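Side-chain contact in protein argonaute (Marinitoga piezophila, PDB 5I4A), which uses short guide RNAs bearing a 5'-hydroxyl to bind complementary targets and cleaves single-stranded DNA as a manganese-preferring endonuclease: residues 627-630 and 635-638. Numbering follows the deposited sequence.
Sequences NKVA and EWKL. With nucleotides of chain B.
W636 lays its indole against V629, and this single pair carries most of the contact, a worked example of how the chain returning after a helix lays an aromatic side chain on it. The walk starts at E635, whose extended chain carries OE1 to a hydrogen bond with the hydroxyl of Y639, the same tyrosine that makes a cation-pi contact with K628; E635 OE2 lies 3.9 Å from O4 of U1 of chain B, proximity rather than a bond. At W636, chi1 of 64° places CG between the backbone N and the carbonyl carbon, and chi2 of -99° turns a face of the indole to V629. Both valine methyls sit over that face: CG1 of V629 stands 3.8 Å from the centroid of the five-membered ring of W636, 15° off its normal, a CH-pi contact, while V629 CG2 lies 3.6 Å from W636 CD2, at the ring fusion. W636 CB also rests 3.6 Å from K628 O. CG of K637 lies 3.7 Å above the opposite face, offset toward the rim. V629 also touches C462 of strand 458-466. The C-terminal tail thus packs on the last helix of the RNase H-like PIWI domain, the helix that also carries N627, inferred to be catalytic and manganese-binding.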
loop_
_atom_site.group_PDB
_atom_site.type_symbol
_atom_site.label_atom_id
_atom_site.label_comp_id
_atom_site.label_asym_id
_atom_site.label_seq_id
_atom_site.Cartn_x
_atom_site.Cartn_y
_atom_site.Cartn_z
ATOM N N ASN A 627 -3.325 -7.828 -2.591
ATOM C CA ASN A 627 -3.858 -6.524 -2.211
ATOM C C ASN A 627 -4.923 -6.056 -3.196
ATOM O O ASN A 627 -5.987 -5.572 -2.790
ATOM C CB ASN A 627 -2.734 -5.489 -2.118
ATOM C CG ASN A 627 -1.848 -5.686 -0.898
ATOM O OD1 ASN A 627 -2.156 -6.482 -0.009
ATOM N ND2 ASN A 627 -0.749 -4.945 -0.844
ATOM N N LYS A 628 -4.657 -6.200 -4.498
ATOM C CA LYS A 628 -5.577 -5.689 -5.509
ATOM C C LYS A 628 -6.894 -6.457 -5.514
ATOM O O LYS A 628 -7.970 -5.852 -5.585
ATOM C CB LYS A 628 -4.926 -5.740 -6.892
ATOM C CG LYS A 628 -4.140 -4.493 -7.260
ATOM C CD LYS A 628 -5.050 -3.279 -7.315
ATOM C CE LYS A 628 -4.298 -2.031 -7.746
ATOM N NZ LYS A 628 -4.096 -1.975 -9.219
ATOM N N VAL A 629 -6.833 -7.789 -5.442
ATOM C CA VAL A 629 -8.057 -8.586 -5.487
ATOM C C VAL A 629 -8.891 -8.371 -4.229
ATOM O O VAL A 629 -10.127 -8.353 -4.284
ATOM C CB VAL A 629 -7.721 -10.072 -5.707
ATOM C CG1 VAL A 629 -8.972 -10.928 -5.592
ATOM C CG2 VAL A 629 -7.077 -10.263 -7.072
ATOM N N ALA A 630 -8.238 -8.191 -3.081
ATOM C CA ALA A 630 -8.972 -7.930 -1.849
ATOM C C ALA A 630 -9.626 -6.556 -1.844
ATOM O O ALA A 630 -10.568 -6.331 -1.077
ATOM C CB ALA A 630 -8.041 -8.061 -0.642
ATOM N N GLU A 635 -13.458 -4.951 -9.920
ATOM C CA GLU A 635 -12.574 -4.046 -10.642
ATOM C C GLU A 635 -11.195 -4.651 -10.866
ATOM O O GLU A 635 -10.557 -4.374 -11.889
ATOM C CB GLU A 635 -12.462 -2.726 -9.882
ATOM C CG GLU A 635 -11.581 -1.682 -10.540
ATOM C CD GLU A 635 -11.369 -0.473 -9.652
ATOM O OE1 GLU A 635 -10.261 0.102 -9.677
ATOM O OE2 GLU A 635 -12.314 -0.104 -8.922
ATOM N N TRP A 636 -10.725 -5.491 -9.940
ATOM C CA TRP A 636 -9.388 -6.061 -10.063
ATOM C C TRP A 636 -9.238 -6.926 -11.306
ATOM O O TRP A 636 -8.109 -7.154 -11.753
ATOM C CB TRP A 636 -9.041 -6.877 -8.815
ATOM C CG TRP A 636 -9.915 -8.082 -8.596
ATOM C CD1 TRP A 636 -10.989 -8.176 -7.759
ATOM C CD2 TRP A 636 -9.778 -9.371 -9.214
ATOM N NE1 TRP A 636 -11.532 -9.438 -7.820
ATOM C CE2 TRP A 636 -10.804 -10.191 -8.703
ATOM C CE3 TRP A 636 -8.885 -9.911 -10.147
ATOM C CZ2 TRP A 636 -10.966 -11.518 -9.098
ATOM C CZ3 TRP A 636 -9.048 -11.229 -10.536
ATOM C CH2 TRP A 636 -10.079 -12.017 -10.011
ATOM N N LYS A 637 -10.346 -7.414 -11.869
ATOM C CA LYS A 637 -10.273 -8.207 -13.090
ATOM C C LYS A 637 -9.753 -7.397 -14.269
ATOM O O LYS A 637 -9.312 -7.984 -15.263
ATOM C CB LYS A 637 -11.648 -8.790 -13.429
ATOM C CG LYS A 637 -11.991 -10.093 -12.718
ATOM C CD LYS A 637 -13.211 -10.745 -13.363
ATOM C CE LYS A 637 -13.321 -12.223 -13.013
ATOM N NZ LYS A 637 -13.862 -12.452 -11.645
ATOM N N LEU A 638 -9.802 -6.068 -14.183
ATOM C CA LEU A 638 -9.261 -5.214 -15.232
ATOM C C LEU A 638 -7.742 -5.154 -15.215
ATOM O O LEU A 638 -7.139 -4.770 -16.220
ATOM C CB LEU A 638 -9.812 -3.794 -15.093
ATOM C CG LEU A 638 -11.330 -3.635 -15.088
ATOM C CD1 LEU A 638 -11.709 -2.176 -14.878
ATOM C CD2 LEU A 638 -11.922 -4.173 -16.381
ATOM O "O5'" U B 1 -8.070 0.344 -16.171
ATOM C "C5'" U B 1 -8.658 0.101 -17.444
ATOM C "C4'" U B 1 -9.340 1.331 -17.994
ATOM O "O4'" U B 1 -10.535 1.603 -17.215
ATOM C "C3'" U B 1 -8.506 2.610 -17.973
ATOM O "O3'" U B 1 -8.756 3.376 -19.151
ATOM C "C2'" U B 1 -9.032 3.354 -16.750
ATOM O "O2'" U B 1 -8.912 4.760 -16.827
ATOM C "C1'" U B 1 -10.497 2.923 -16.710
ATOM N N1 U B 1 -11.044 2.893 -15.348
ATOM C C2 U B 1 -12.172 3.630 -15.042
ATOM O O2 U B 1 -12.760 4.319 -15.861
ATOM N N3 U B 1 -12.590 3.528 -13.736
ATOM C C4 U B 1 -11.999 2.780 -12.730
ATOM O O4 U B 1 -12.484 2.781 -11.599
ATOM C C5 U B 1 -10.837 2.051 -13.130
ATOM C C6 U B 1 -10.412 2.135 -14.392
#